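3-dehydroquinate dehydratase (PDB 4PH6) catalyses the cis-dehydration of 3-dehydroquinate to 3-dehydroshikimate through a lysine imine intermediate, the third step of chorismate biosynthesis. Local coordinates at residues 37-41 with 74-78. Numbering follows the deposited sequence.
Sequences ATASQ and RLGQK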
loop_
_atom_site.group_PDB
_atom_site.type_symbol
_atom_site.label_atom_id
_atom_site.label_comp_id
_atom_site.label_asym_id
_atom_site.label_seq_id
_atom_site.Cartn_x
_atom_site.Cartn_y
_atom_site.Cartn_z
ATOM N N ALA A 37 -14.770 -25.481 -6.411
ATOM C CA ALA A 37 -13.952 -26.147 -5.414
ATOM C C ALA A 37 -12.846 -26.910 -6.123
ATOM O O ALA A 37 -11.670 -26.815 -5.770
ATOM C CB ALA A 37 -14.788 -27.075 -4.573
ATOM N N THR A 38 -13.240 -27.665 -7.139
ATOM C CA THR A 38 -12.278 -28.403 -7.937
ATOM C C THR A 38 -11.288 -27.442 -8.594
ATOM O O THR A 38 -10.086 -27.710 -8.592
ATOM C CB THR A 38 -12.967 -29.281 -9.004
ATOM O OG1 THR A 38 -13.667 -30.353 -8.353
ATOM C CG2 THR A 38 -11.943 -29.863 -9.970
ATOM N N ALA A 39 -11.790 -26.317 -9.101
ATOM C CA ALA A 39 -10.937 -25.310 -9.715
ATOM C C ALA A 39 -9.893 -24.742 -8.742
ATOM O O ALA A 39 -8.786 -24.406 -9.171
ATOM C CB ALA A 39 -11.783 -24.172 -10.305
ATOM N N SER A 40 -10.222 -24.653 -7.446
ATOM C CA SER A 40 -9.274 -24.109 -6.469
ATOM C C SER A 40 -7.968 -24.930 -6.416
ATOM O O SER A 40 -6.923 -24.428 -6.000
ATOM C CB SER A 40 -9.904 -24.026 -5.071
ATOM O OG SER A 40 -9.984 -25.293 -4.442
ATOM N N GLN A 41 -8.023 -26.174 -6.874
ATOM C CA GLN A 41 -6.859 -27.054 -6.826
ATOM C C GLN A 41 -5.721 -26.566 -7.707
ATOM O O GLN A 41 -4.572 -26.947 -7.501
ATOM C CB GLN A 41 -7.236 -28.481 -7.234
ATOM C CG GLN A 41 -8.172 -29.171 -6.260
ATOM C CD GLN A 41 -8.457 -30.608 -6.643
ATOM O OE1 GLN A 41 -7.536 -31.377 -6.900
ATOM N NE2 GLN A 41 -9.738 -30.979 -6.685
ATOM N N ARG A 74 -12.814 -32.231 -2.772
ATOM C CA ARG A 74 -12.206 -31.626 -3.964
ATOM C C ARG A 74 -11.180 -30.516 -3.656
ATOM O O ARG A 74 -10.695 -29.856 -4.571
ATOM C CB ARG A 74 -13.305 -31.045 -4.876
ATOM C CG ARG A 74 -14.267 -32.069 -5.487
ATOM C CD ARG A 74 -15.608 -31.432 -5.880
ATOM N NE ARG A 74 -16.477 -32.359 -6.612
ATOM C CZ ARG A 74 -17.191 -33.336 -6.051
ATOM N NH1 ARG A 74 -17.145 -33.547 -4.736
ATOM N NH2 ARG A 74 -17.951 -34.119 -6.812
ATOM N N LEU A 75 -10.855 -30.280 -2.387
ATOM C CA LEU A 75 -10.048 -29.097 -2.063
ATOM C C LEU A 75 -8.541 -29.305 -2.111
ATOM O O LEU A 75 -7.802 -28.392 -1.802
ATOM C CB LEU A 75 -10.424 -28.554 -0.686
ATOM C CG LEU A 75 -11.637 -27.625 -0.692
ATOM C CD1 LEU A 75 -11.719 -26.844 0.600
ATOM C CD2 LEU A 75 -11.567 -26.660 -1.859
ATOM N N GLY A 76 -8.086 -30.498 -2.491
ATOM C CA GLY A 76 -6.662 -30.782 -2.590
ATOM C C GLY A 76 -5.882 -30.482 -1.315
ATOM O O GLY A 76 -4.708 -30.090 -1.367
ATOM N N GLN A 77 -6.575 -30.640 -0.184
ATOM C CA GLN A 77 -6.045 -30.508 1.176
ATOM C C GLN A 77 -5.787 -29.041 1.558
ATOM O O GLN A 77 -4.992 -28.756 2.453
ATOM C CB GLN A 77 -4.779 -31.365 1.343
ATOM C CG GLN A 77 -4.393 -31.711 2.788
ATOM C CD GLN A 77 -5.453 -32.509 3.575
ATOM O OE1 GLN A 77 -6.433 -33.004 3.027
ATOM N NE2 GLN A 77 -5.242 -32.619 4.879
ATOM N N LYS A 78 -6.481 -28.122 0.890
ATOM C CA LYS A 78 -6.541 -26.731 1.338
ATOM C C LYS A 78 -7.618 -26.564 2.419
ATOM O O LYS A 78 -8.723 -27.092 2.286
ATOM C CB LYS A 78 -6.839 -25.781 0.177
ATOM C CG LYS A 78 -5.735 -25.620 -0.851
ATOM C CD LYS A 78 -6.010 -24.387 -1.733
ATOM C CE LYS A 78 -5.050 -24.304 -2.906
ATOM N NZ LYS A 78 -5.191 -25.461 -3.797
HETATM O O HOH W 1 -7.855 -26.672 -3.889
HETATM O O HOH W 2 -3.088 -24.383 -5.704
#
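The R74 guanidinium meets T38 OG1 at its edge, near its own plane, while the carbonyl oxygen of R74 lies beyond the edge of the Q41 amide, on its NE2 side, and is raised out of the amide plane. T38 OG1 rests against the aliphatic part of the arginine, 3.3 Å from R74 CD; the extended arginine chain passes across the threonine, and R74 NH1 bonds back to the carbonyl of Q70. Q41 NE2 comes within 2.6 Å of R74 O, but the N-H is bent away from the oxygen (117°), making this a weak bond. With CG anti to its carbonyl carbon (chi1 -66°), Q41 lies along the R74–G76 backbone.

Deeper in, S40 OG donates to A37 O one turn back, in the carbonyl plane and on a lone pair, and accepts from a water 2.6 Å away. This water also donates to L75 O and accepts from K78 NZ, tying both segments to one point. K78 bends at its last torsion (chi4 62°) to bring NZ 3.0 Å from S40 O, approaching above the carbonyl plane; a second water takes another of its hydrogens. L75 CD2 packs 3.3 Å from S40 OG and touches A37 CB.

A type I' turn, L75 to K78, closed by K78 N bonding to L75 O, has G76 and Q77 at its centre, both with positive phi. In this (beta/alpha)8 barrel the contact joins the C-terminal end of helix 30-40 to the loop linking helix 61-73 to strand 80-83, and S40 and L75 both pack on V48 of strand 47-51.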